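PDB 1L1J: heat shock protease HtrA from Thermotoga maritima, which probably acts as an ATP-independent heat-shock serine endopeptidase, represented here by its trypsin-like protease domain. Local coordinates for residues Ala16-Asp21 / Val84-Gly89; Ile20-Thr25 / Gln53-Gly58; Glu36-Lys41 / Ala177-Asn182; Leu57-Ile62 / Gly138-Phe143; Gly181-Pro186 / Asn198-Asn203. All blocks are in the same frame, centred on the assembly; numbering follows the deposited sequence.

How the contacts relate
From the N terminus, strand 17-23 enters first and supplies one side of contacts 1 and 2. Contact 2 closes the shorter loop, back to residues 53-58, and contact 1 the longer one, to 84-89; between them they give strand 17-23 a partner on each edge. Contact 3 opens on helix 33-42, inside both loops, and closes far along the chain at 177-182, so it crosses contacts 1 and 2. Contact 4 begins at Leu57 and Gly58, where contact 2 ends, crosses contact 1 and nests inside contact 3, bringing the N-terminal sheet to the loop after strand 133-138. Contact 5 starts at Gly181 and Asn182, where contact 3 ends, and closes the short 186-188/193-198 hairpin that follows Ser183.

Contact 1: residues Ala16-Asp21 / Val84-Gly89; sequences AVVKID and VTMLDG
Lys19 and Thr85 form an antiparallel hydrogen-bonded pair. Lys19 N gives a nearly straight bond to Thr85 O (3.0 Å, 168°) in the plane of that carbonyl, while the return bond from Thr85 N to Lys19 O is weak at 3.3 Å. The tightly packed part is the face that carries Val18, Ile20 and Val84. Here Val18 CG1 meets Met86 CG at 3.8 Å, Val18 CB lies 4.0 Å from Val84 CG1, and Val84 CG2 approaches Ile20 CG1; Val75 and Val76 of helix 73-76 pack on Ile20. The other face is looser and more open to solvent. With CG anti to the backbone N (chi1 160°), the extended Lys19 chain runs alongside Thr85, CD at 3.4 Å from OG1, and brings NZ within a long 3.8 Å of Asp21 OD2. Cutting Lys19 back to alanine would probably strip the aliphatic cover from one side of Thr85 and leave the Asp21 carboxylate without this distant countercharge. Beyond the pair, residues 86-89 turn away in a type I turn, Met86 to Gly89. Strand 17-23, paired on this edge with the 83-85/91-93 hairpin, is part of the N-terminal antiparallel barrel of the trypsin-like fold.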
# COMPACT_ATOMS: atom_id res chain seq x y z
N ALA A 16 -6.79 0.10 10.23
CA ALA A 16 -5.52 -0.63 10.19
C ALA A 16 -4.65 -0.17 9.01
O ALA A 16 -3.53 -0.66 8.82
CB ALA A 16 -5.77 -2.13 10.09
N VAL A 17 -5.18 0.78 8.22
CA VAL A 17 -4.45 1.30 7.05
C VAL A 17 -3.71 2.58 7.46
O VAL A 17 -4.33 3.56 7.84
CB VAL A 17 -5.42 1.60 5.89
CG1 VAL A 17 -4.64 1.85 4.62
CG2 VAL A 17 -6.39 0.44 5.71
N VAL A 18 -2.39 2.56 7.35
CA VAL A 18 -1.58 3.69 7.78
C VAL A 18 -0.93 4.51 6.68
O VAL A 18 -0.96 4.14 5.51
CB VAL A 18 -0.43 3.22 8.69
CG1 VAL A 18 -0.94 2.28 9.75
CG2 VAL A 18 0.65 2.55 7.86
N LYS A 19 -0.34 5.62 7.10
CA LYS A 19 0.37 6.56 6.24
C LYS A 19 1.87 6.32 6.45
O LYS A 19 2.28 5.79 7.48
CB LYS A 19 0.01 8.00 6.67
CG LYS A 19 1.00 9.08 6.22
CD LYS A 19 0.76 10.39 6.96
CE LYS A 19 1.84 11.43 6.60
NZ LYS A 19 1.79 12.67 7.45
N ILE A 20 2.69 6.69 5.48
CA ILE A 20 4.12 6.50 5.62
C ILE A 20 4.89 7.66 5.00
O ILE A 20 5.04 7.75 3.77
CB ILE A 20 4.57 5.17 4.98
CG1 ILE A 20 3.83 4.01 5.66
CG2 ILE A 20 6.07 4.99 5.13
CD1 ILE A 20 4.20 2.65 5.14
N ASP A 21 5.35 8.57 5.86
CA ASP A 21 6.09 9.75 5.42
C ASP A 21 7.55 9.64 5.85
O ASP A 21 7.85 9.32 7.00
CB ASP A 21 5.45 11.04 5.97
CG ASP A 21 5.06 10.94 7.45
OD1 ASP A 21 4.42 9.94 7.85
OD2 ASP A 21 5.38 11.87 8.22
N VAL A 84 5.26 6.80 10.66
CA VAL A 84 3.98 6.13 10.44
C VAL A 84 2.85 6.84 11.16
O VAL A 84 2.91 7.04 12.37
CB VAL A 84 4.03 4.66 10.90
CG1 VAL A 84 2.62 4.12 11.12
CG2 VAL A 84 4.73 3.82 9.85
N THR A 85 1.81 7.22 10.42
CA THR A 85 0.68 7.91 11.02
C THR A 85 -0.58 7.02 10.94
O THR A 85 -0.84 6.39 9.91
CB THR A 85 0.43 9.27 10.33
OG1 THR A 85 1.67 9.98 10.20
CG2 THR A 85 -0.55 10.11 11.14
N MET A 86 -1.37 6.98 12.01
CA MET A 86 -2.57 6.15 12.04
C MET A 86 -3.89 6.91 12.00
O MET A 86 -3.94 8.14 12.15
CB MET A 86 -2.57 5.25 13.28
CG MET A 86 -1.94 3.88 13.09
SD MET A 86 -2.08 2.85 14.57
CE MET A 86 -3.72 2.10 14.40
N LEU A 87 -4.97 6.17 11.79
CA LEU A 87 -6.29 6.75 11.70
C LEU A 87 -6.73 7.42 12.99
O LEU A 87 -7.41 8.45 12.94
CB LEU A 87 -7.34 5.70 11.31
CG LEU A 87 -7.94 5.79 9.91
CD1 LEU A 87 -9.13 4.86 9.83
CD2 LEU A 87 -8.37 7.22 9.60
N ASP A 88 -6.35 6.86 14.14
CA ASP A 88 -6.75 7.46 15.41
C ASP A 88 -6.02 8.78 15.62
O ASP A 88 -6.38 9.57 16.48
CB ASP A 88 -6.52 6.50 16.60
CG ASP A 88 -5.04 6.21 16.85
OD1 ASP A 88 -4.20 7.04 16.43
OD2 ASP A 88 -4.74 5.16 17.48
N GLY A 89 -4.99 9.02 14.81
CA GLY A 89 -4.22 10.25 14.90
C GLY A 89 -2.81 10.06 15.41
O GLY A 89 -1.91 10.81 15.05

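Contact 2: residues Ile20-Thr25 / Gln53-Gly58; sequences IDVVKT and QVASLG
Val22 O is gripped by two successive backbone N-H groups. Ala55 N reaches Val22 O at 2.6 Å, nearly along the C=O axis, and Ser56 N adds a weak bond to Val22 O at 3.5 Å. Val22 N answers with a bond to Ser56 O (3.0 Å, 148°) lying in the carbonyl plane, so both polar backbone atoms of Val22 are used against one short piece of the partner strand. Further out, Lys24 N bonds to Gln53 O at 3.1 Å, but from above: the donor stands 49° out of the carbonyl plane. Val23 CA approaches Gln53 O in a CH...O contact, and Val23 CG1, the branch anti to the backbone N (chi1 -180°), lies beside that oxygen too. Inward, Val22 CG1 lies 4.2 Å from Ala55 CB, and Phe30 packs on both of these residues. Toward Gly58 the pairing loosens, Ile20 and Gly58 exchanging two weak, bent bonds. At the outer end Lys24 folds back on itself, and its NZ donates to Thr25 OG1 at 2.7 Å. Ala55 and Ser56 set together against Val22 make a classic beta bulge, placed at the corner near Ala55, after helix 50-53, from which strand 54-64 runs on along strand 17-23.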
# COMPACT_ATOMS: atom_id res chain seq x y z
N ILE A 20 2.69 6.69 5.48
CA ILE A 20 4.12 6.50 5.62
C ILE A 20 4.89 7.66 5.00
O ILE A 20 5.04 7.75 3.77
CB ILE A 20 4.57 5.17 4.98
CG1 ILE A 20 3.83 4.01 5.66
CG2 ILE A 20 6.07 4.99 5.13
CD1 ILE A 20 4.20 2.65 5.14
N ASP A 21 5.35 8.57 5.86
CA ASP A 21 6.09 9.75 5.42
C ASP A 21 7.55 9.64 5.85
O ASP A 21 7.85 9.32 7.00
CB ASP A 21 5.45 11.04 5.97
CG ASP A 21 5.06 10.94 7.45
OD1 ASP A 21 4.42 9.94 7.85
OD2 ASP A 21 5.38 11.87 8.22
N VAL A 22 8.45 9.90 4.90
CA VAL A 22 9.89 9.83 5.11
C VAL A 22 10.56 11.16 4.75
O VAL A 22 10.54 11.58 3.59
CB VAL A 22 10.48 8.70 4.23
CG1 VAL A 22 12.01 8.68 4.34
CG2 VAL A 22 9.89 7.37 4.64
N VAL A 23 11.15 11.82 5.75
CA VAL A 23 11.81 13.11 5.54
C VAL A 23 13.02 13.02 4.60
O VAL A 23 13.59 11.94 4.41
CB VAL A 23 12.26 13.73 6.89
CG1 VAL A 23 12.94 15.08 6.64
CG2 VAL A 23 11.05 13.92 7.79
N LYS A 24 13.42 14.15 4.03
CA LYS A 24 14.55 14.16 3.11
C LYS A 24 15.89 14.30 3.84
O LYS A 24 15.93 14.53 5.05
CB LYS A 24 14.41 15.27 2.08
CG LYS A 24 15.31 15.08 0.88
CD LYS A 24 15.35 16.31 0.01
CE LYS A 24 15.89 17.52 0.79
NZ LYS A 24 17.32 17.38 1.22
N THR A 25 16.97 14.16 3.08
CA THR A 25 18.34 14.25 3.58
C THR A 25 18.65 13.04 4.46
O THR A 25 17.69 12.40 4.95
CB THR A 25 18.57 15.53 4.43
OG1 THR A 25 17.97 16.66 3.78
CG2 THR A 25 20.07 15.79 4.62
N GLN A 53 10.79 19.03 2.30
CA GLN A 53 10.71 18.17 3.48
C GLN A 53 10.42 16.68 3.32
O GLN A 53 10.88 15.87 4.13
CB GLN A 53 9.69 18.75 4.47
CG GLN A 53 10.01 20.17 4.96
CD GLN A 53 9.11 20.62 6.10
OE1 GLN A 53 9.21 20.12 7.23
NE2 GLN A 53 8.22 21.57 5.81
N VAL A 54 9.67 16.29 2.29
CA VAL A 54 9.31 14.89 2.11
C VAL A 54 10.05 14.13 1.02
O VAL A 54 10.37 14.67 -0.04
CB VAL A 54 7.78 14.73 1.87
CG1 VAL A 54 7.40 13.26 1.84
CG2 VAL A 54 7.01 15.44 2.97
N ALA A 55 10.33 12.86 1.29
CA ALA A 55 11.05 12.02 0.35
C ALA A 55 10.09 11.00 -0.25
O ALA A 55 10.21 10.64 -1.42
CB ALA A 55 12.19 11.31 1.06
N SER A 56 9.15 10.56 0.57
CA SER A 56 8.14 9.59 0.14
C SER A 56 6.91 9.59 1.04
O SER A 56 7.00 9.64 2.27
CB SER A 56 8.73 8.19 0.10
OG SER A 56 8.96 7.79 -1.24
N LEU A 57 5.76 9.53 0.38
CA LEU A 57 4.47 9.49 1.05
C LEU A 57 3.75 8.30 0.46
O LEU A 57 3.71 8.13 -0.76
CB LEU A 57 3.70 10.78 0.76
CG LEU A 57 2.30 10.92 1.34
CD1 LEU A 57 2.31 10.74 2.85
CD2 LEU A 57 1.77 12.29 0.98
N GLY A 58 3.19 7.46 1.31
CA GLY A 58 2.49 6.30 0.82
C GLY A 58 1.50 5.74 1.81
O GLY A 58 0.95 6.46 2.64

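Contact 3: residues Glu36-Lys41 / Ala177-Asn182; sequences EQFFKK and AINPGN
Phe38 and Pro180 make the main apolar contact between helix 33-42 and the loop leading to Ser183. Pro180 CD sits over one face of the Phe38 ring, 3.8 Å from the centroid and 16° off the normal, a CH-pi contact. CG of Phe38 stands anti to its backbone N (chi1 179°), which swings the ring out from the helix onto the proline. Pro180 CB also faces the second aromatic, Phe39, at 3.9 Å from CE1, so the proline wedges against both rings. Flat groups meet differently at Asn179: its CG lies 3.4 Å from Phe38 CZ, the side chains crossing at about a right angle with ring and amide planes 28° apart. The side-chain hydrogen bonds here tie the loop to itself rather than to the helix. Asn182 ND2 donates to Ala177 O at 3.2 Å, nearly in its own amide plane, while OD1 of the same side chain takes Asn179 N (3.2 Å) from above the carbonyl plane. Asn179 OD1 accepts from Gly181 N in an Asx turn, though the position of that nitrogen is less sure. By analogy with chymotrypsin relatives, this loop probably corresponds to the oxyanion-hole segment before the predicted nucleophile Ser183, here covered by a helix.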
# COMPACT_ATOMS: atom_id res chain seq x y z
N GLU A 36 6.03 12.18 -6.68
CA GLU A 36 6.00 13.50 -6.07
C GLU A 36 5.04 14.40 -6.84
O GLU A 36 4.40 15.27 -6.26
CB GLU A 36 7.40 14.10 -6.05
CG GLU A 36 7.47 15.62 -6.05
CD GLU A 36 7.70 16.19 -7.44
OE1 GLU A 36 8.67 15.75 -8.11
OE2 GLU A 36 6.93 17.07 -7.87
N GLN A 37 4.92 14.16 -8.14
CA GLN A 37 4.04 14.98 -8.95
C GLN A 37 2.58 14.64 -8.71
O GLN A 37 1.70 15.51 -8.83
CB GLN A 37 4.37 14.81 -10.44
CG GLN A 37 4.23 16.11 -11.24
CD GLN A 37 4.06 15.89 -12.74
OE1 GLN A 37 4.85 15.18 -13.38
NE2 GLN A 37 3.01 16.50 -13.31
N PHE A 38 2.30 13.39 -8.35
CA PHE A 38 0.92 12.98 -8.09
C PHE A 38 0.39 13.69 -6.86
O PHE A 38 -0.69 14.30 -6.90
CB PHE A 38 0.83 11.46 -7.88
CG PHE A 38 -0.57 10.98 -7.59
CD1 PHE A 38 -1.51 10.86 -8.60
CD2 PHE A 38 -0.96 10.69 -6.29
CE1 PHE A 38 -2.81 10.45 -8.33
CE2 PHE A 38 -2.27 10.27 -6.00
CZ PHE A 38 -3.19 10.16 -7.02
N PHE A 39 1.13 13.61 -5.76
CA PHE A 39 0.71 14.27 -4.53
C PHE A 39 0.68 15.79 -4.74
O PHE A 39 -0.31 16.46 -4.43
CB PHE A 39 1.65 13.93 -3.38
CG PHE A 39 1.60 12.50 -2.95
CD1 PHE A 39 2.62 11.61 -3.30
CD2 PHE A 39 0.55 12.03 -2.17
CE1 PHE A 39 2.59 10.28 -2.87
CE2 PHE A 39 0.51 10.71 -1.74
CZ PHE A 39 1.53 9.84 -2.09
N LYS A 40 1.78 16.32 -5.27
CA LYS A 40 1.91 17.75 -5.52
C LYS A 40 0.73 18.33 -6.29
O LYS A 40 0.22 19.40 -5.96
CB LYS A 40 3.21 18.02 -6.30
CG LYS A 40 3.53 19.50 -6.52
CD LYS A 40 3.83 20.22 -5.21
CE LYS A 40 4.11 21.71 -5.43
NZ LYS A 40 5.20 21.93 -6.41
N LYS A 41 0.29 17.61 -7.32
CA LYS A 41 -0.81 18.04 -8.17
C LYS A 41 -2.22 17.72 -7.70
O LYS A 41 -3.16 18.41 -8.09
CB LYS A 41 -0.61 17.47 -9.56
CG LYS A 41 -1.88 17.03 -10.30
CD LYS A 41 -2.57 18.15 -11.08
CE LYS A 41 -3.53 17.55 -12.12
NZ LYS A 41 -4.20 18.55 -12.98
N ALA A 177 -9.19 2.11 -9.37
CA ALA A 177 -8.08 3.04 -9.53
C ALA A 177 -7.00 2.86 -8.48
O ALA A 177 -7.27 2.89 -7.27
CB ALA A 177 -8.58 4.46 -9.50
N ILE A 178 -5.77 2.67 -8.95
CA ILE A 178 -4.60 2.50 -8.09
C ILE A 178 -3.60 3.60 -8.45
O ILE A 178 -3.29 3.81 -9.63
CB ILE A 178 -3.93 1.12 -8.32
CG1 ILE A 178 -4.93 -0.02 -8.05
CG2 ILE A 178 -2.70 1.00 -7.45
CD1 ILE A 178 -5.17 -0.34 -6.60
N ASN A 179 -3.08 4.30 -7.45
CA ASN A 179 -2.14 5.38 -7.69
C ASN A 179 -1.34 5.71 -6.43
O ASN A 179 -1.61 5.16 -5.36
CB ASN A 179 -2.90 6.61 -8.15
CG ASN A 179 -4.12 6.88 -7.30
OD1 ASN A 179 -4.04 6.96 -6.06
ND2 ASN A 179 -5.27 7.01 -7.95
N PRO A 180 -0.36 6.62 -6.53
CA PRO A 180 0.46 7.00 -5.38
C PRO A 180 -0.37 7.32 -4.14
O PRO A 180 0.15 7.33 -3.03
CB PRO A 180 1.22 8.21 -5.89
CG PRO A 180 1.43 7.88 -7.33
CD PRO A 180 0.09 7.34 -7.74
N GLY A 181 -1.65 7.56 -4.35
CA GLY A 181 -2.53 7.88 -3.24
C GLY A 181 -3.00 6.69 -2.45
O GLY A 181 -3.65 6.86 -1.43
N ASN A 182 -2.73 5.48 -2.93
CA ASN A 182 -3.14 4.28 -2.20
C ASN A 182 -2.15 3.12 -2.40
O ASN A 182 -2.42 1.98 -2.00
CB ASN A 182 -4.56 3.83 -2.56
CG ASN A 182 -4.72 3.48 -4.02
OD1 ASN A 182 -3.79 2.99 -4.66
ND2 ASN A 182 -5.91 3.71 -4.54

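Contact 4: residues Leu57-Ile62 / Gly138-Phe143; sequences LGSGFI and GNPLGF
Leu57 lays its branched end against Pro140, the two side chains crossing at about a right angle with Leu57 CG 4.0 Å from Pro140 CB. An extended first torsion, 178°, carries the isobutyl group over to the proline, where CD1 lies against Pro140 O. Phe39 of helix 33-42 also packs on both residues. One residue beyond, the carbonyl of Gly58 passes the proline with its O 3.7 Å from Pro140 CA. The polar link comes from Ser59: its OG accepts the backbone N-H of Asn139 at 3.1 Å, fairly straight at 160°, and Pro140 CD borders the hydroxyl at 3.8 Å. Ser59 O is held in turn by Thr71 OG1 of the next strand. Pro140 occupies the second position of a type I turn from Asn139 to Gly142, fastened by Gly142 N to Asn139 O at 2.9 Å; the positive phi of Gly142 (92°) suits glycine. With every touching residue buried, the chemistry implies a mainly van der Waals seam between strand 54-64 of the N-terminal barrel and this loop of the second barrel, where a single serine hydroxyl satisfies a buried backbone N-H and fixes the start of the turn.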
# COMPACT_ATOMS: atom_id res chain seq x y z
N LEU A 57 5.76 9.53 0.38
CA LEU A 57 4.47 9.49 1.05
C LEU A 57 3.75 8.30 0.46
O LEU A 57 3.71 8.13 -0.76
CB LEU A 57 3.70 10.78 0.76
CG LEU A 57 2.30 10.92 1.34
CD1 LEU A 57 2.31 10.74 2.85
CD2 LEU A 57 1.77 12.29 0.98
N GLY A 58 3.19 7.46 1.31
CA GLY A 58 2.49 6.30 0.82
C GLY A 58 1.50 5.74 1.81
O GLY A 58 0.95 6.46 2.64
N SER A 59 1.27 4.43 1.72
CA SER A 59 0.35 3.77 2.63
C SER A 59 0.94 2.42 3.00
O SER A 59 1.98 2.02 2.49
CB SER A 59 -1.01 3.57 1.95
OG SER A 59 -1.52 4.78 1.44
N GLY A 60 0.26 1.73 3.91
CA GLY A 60 0.73 0.43 4.31
C GLY A 60 -0.33 -0.12 5.23
O GLY A 60 -1.34 0.54 5.45
N PHE A 61 -0.11 -1.31 5.77
CA PHE A 61 -1.09 -1.87 6.65
C PHE A 61 -0.53 -2.88 7.63
O PHE A 61 0.36 -3.68 7.30
CB PHE A 61 -2.25 -2.46 5.83
CG PHE A 61 -1.82 -3.50 4.83
CD1 PHE A 61 -1.93 -4.84 5.12
CD2 PHE A 61 -1.32 -3.12 3.59
CE1 PHE A 61 -1.55 -5.80 4.19
CE2 PHE A 61 -0.94 -4.07 2.66
CZ PHE A 61 -1.05 -5.41 2.96
N ILE A 62 -1.07 -2.83 8.85
CA ILE A 62 -0.66 -3.70 9.93
C ILE A 62 -1.27 -5.07 9.68
O ILE A 62 -2.50 -5.20 9.56
CB ILE A 62 -1.16 -3.14 11.29
CG1 ILE A 62 -0.65 -1.70 11.46
CG2 ILE A 62 -0.68 -4.02 12.42
CD1 ILE A 62 -1.42 -0.87 12.45
N GLY A 138 -6.41 3.36 0.94
CA GLY A 138 -5.20 4.15 1.10
C GLY A 138 -5.31 5.10 2.27
O GLY A 138 -6.39 5.25 2.86
N ASN A 139 -4.21 5.76 2.62
CA ASN A 139 -4.26 6.67 3.75
C ASN A 139 -3.11 7.67 3.81
O ASN A 139 -2.63 8.00 4.89
CB ASN A 139 -4.30 5.85 5.03
CG ASN A 139 -4.61 6.70 6.25
OD1 ASN A 139 -4.57 7.93 6.19
ND2 ASN A 139 -4.91 6.05 7.37
N PRO A 140 -2.67 8.18 2.65
CA PRO A 140 -1.55 9.13 2.63
C PRO A 140 -1.68 10.39 3.51
O PRO A 140 -0.66 10.96 3.90
CB PRO A 140 -1.42 9.47 1.15
CG PRO A 140 -2.80 9.36 0.66
CD PRO A 140 -3.28 8.09 1.31
N LEU A 141 -2.90 10.82 3.79
CA LEU A 141 -3.08 12.00 4.64
C LEU A 141 -3.02 11.63 6.12
O LEU A 141 -2.73 12.48 6.96
CB LEU A 141 -4.42 12.69 4.33
CG LEU A 141 -4.54 13.19 2.89
CD1 LEU A 141 -5.91 13.82 2.68
CD2 LEU A 141 -3.44 14.20 2.60
N GLY A 142 -3.29 10.36 6.41
CA GLY A 142 -3.26 9.87 7.78
C GLY A 142 -4.60 9.93 8.52
O GLY A 142 -5.05 8.94 9.10
N PHE A 143 -5.24 11.10 8.48
CA PHE A 143 -6.50 11.32 9.19
C PHE A 143 -7.76 10.86 8.48
O PHE A 143 -8.86 11.04 8.99
CB PHE A 143 -6.63 12.79 9.57
CG PHE A 143 -6.32 13.73 8.45
CD1 PHE A 143 -7.29 14.05 7.51
CD2 PHE A 143 -5.05 14.29 8.33
CE1 PHE A 143 -7.00 14.92 6.46
CE2 PHE A 143 -4.75 15.16 7.29
CZ PHE A 143 -5.73 15.48 6.35

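Contact 5: residues Gly181-Pro186 / Asn198-Asn203; sequences GNSGGP and NTAIVN
The loop Gly181-Pro186, which carries the predicted nucleophile Ser183 of the trypsin-like fold, is pinned to Asn198 at the end of the neighbouring strand. A type II turn runs from Asn182 to Gly185, and the phi of Gly184, 89°, calls for glycine. Gly184 N bonds to Asn198 O (2.6 Å, 167°), tilted modestly from the carbonyl plane. The Asn198 side chain, its CG anti to the carbonyl carbon (chi1 -50°), reaches to the turn and sends ND2 to Asn182 O at 3.2 Å, with that oxygen nearly in the amide plane. Gly185 N closes the turn on Asn182 O at 3.0 Å, from the opposite face of its plane, so this oxygen is held from two sides. Weaker bonds run from Asn198 ND2 to Pro186 O (2.8 Å) and from Asn198 N to Gly185 O (3.1 Å). A leucine in place of Asn198 would probably leave Asn182 O with one donor fewer, Pro186 O without this weak one, and the turn that carries Ser183 less firmly held. The approach of Ala200 N to Ser183 OG is doubtful, since the hydroxyl is crowded in the model. Ser183 meets His74 of helix 73-76, and Ile201 lies against His74 and Asp104. After the turn, strand 186-188 starts at Pro186 between strands 133-138 and 193-198, the latter ending at Asn198.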
# COMPACT_ATOMS: atom_id res chain seq x y z
N GLY A 181 -1.65 7.56 -4.35
CA GLY A 181 -2.53 7.88 -3.24
C GLY A 181 -3.00 6.69 -2.45
O GLY A 181 -3.65 6.86 -1.43
N ASN A 182 -2.73 5.48 -2.93
CA ASN A 182 -3.14 4.28 -2.20
C ASN A 182 -2.15 3.12 -2.40
O ASN A 182 -2.42 1.98 -2.00
CB ASN A 182 -4.56 3.83 -2.56
CG ASN A 182 -4.72 3.48 -4.02
OD1 ASN A 182 -3.79 2.99 -4.66
ND2 ASN A 182 -5.91 3.71 -4.54
N SER A 183 -1.01 3.44 -3.02
CA SER A 183 0.08 2.50 -3.25
C SER A 183 0.50 2.09 -1.84
O SER A 183 0.56 2.94 -0.94
CB SER A 183 1.24 3.25 -3.94
OG SER A 183 1.87 2.47 -4.96
N GLY A 184 0.78 0.81 -1.61
CA GLY A 184 1.17 0.39 -0.28
C GLY A 184 -0.01 0.02 0.60
O GLY A 184 0.16 -0.73 1.55
N GLY A 185 -1.19 0.54 0.31
CA GLY A 185 -2.37 0.18 1.10
C GLY A 185 -2.80 -1.23 0.72
O GLY A 185 -2.13 -1.88 -0.08
N PRO A 186 -3.91 -1.76 1.27
CA PRO A 186 -4.23 -3.12 0.84
C PRO A 186 -5.32 -3.18 -0.23
O PRO A 186 -6.05 -2.20 -0.44
CB PRO A 186 -4.69 -3.77 2.14
CG PRO A 186 -5.49 -2.66 2.75
CD PRO A 186 -4.62 -1.42 2.51
N ASN A 198 -1.70 -2.91 -3.02
CA ASN A 198 -1.82 -1.91 -4.09
C ASN A 198 -0.44 -1.36 -4.43
O ASN A 198 0.24 -0.85 -3.55
CB ASN A 198 -2.70 -0.75 -3.64
CG ASN A 198 -4.00 -1.20 -3.05
OD1 ASN A 198 -4.59 -2.19 -3.49
ND2 ASN A 198 -4.48 -0.46 -2.06
N THR A 199 -0.03 -1.45 -5.69
CA THR A 199 1.28 -0.92 -6.06
C THR A 199 1.19 -0.03 -7.28
O THR A 199 0.71 -0.42 -8.35
CB THR A 199 2.33 -2.04 -6.33
OG1 THR A 199 2.62 -2.10 -7.73
CG2 THR A 199 1.82 -3.38 -5.86
N ALA A 200 1.68 1.19 -7.10
CA ALA A 200 1.66 2.19 -8.14
C ALA A 200 2.93 2.29 -8.97
O ALA A 200 2.92 3.01 -9.96
CB ALA A 200 1.34 3.55 -7.55
N ILE A 201 4.02 1.60 -8.61
CA ILE A 201 5.23 1.71 -9.44
C ILE A 201 4.80 1.74 -10.91
O ILE A 201 5.37 2.47 -11.73
CB ILE A 201 6.27 0.55 -9.23
CG1 ILE A 201 5.57 -0.73 -8.75
CG2 ILE A 201 7.38 1.01 -8.28
CD1 ILE A 201 6.51 -1.94 -8.60
N VAL A 202 3.77 0.96 -11.23
CA VAL A 202 3.25 0.95 -12.59
C VAL A 202 2.52 2.29 -12.66
O VAL A 202 1.29 2.36 -12.64
CB VAL A 202 2.25 -0.19 -12.82
CG1 VAL A 202 1.92 -0.27 -14.30
CG2 VAL A 202 2.84 -1.49 -12.34
N ASN A 203 3.33 3.35 -12.71
CA ASN A 203 2.92 4.75 -12.77
C ASN A 203 1.43 5.09 -12.65
O ASN A 203 1.00 5.66 -11.64
CB ASN A 203 3.55 5.38 -14.03
CG ASN A 203 5.06 5.16 -14.09
OD1 ASN A 203 5.54 4.03 -14.03
ND2 ASN A 203 5.81 6.25 -14.20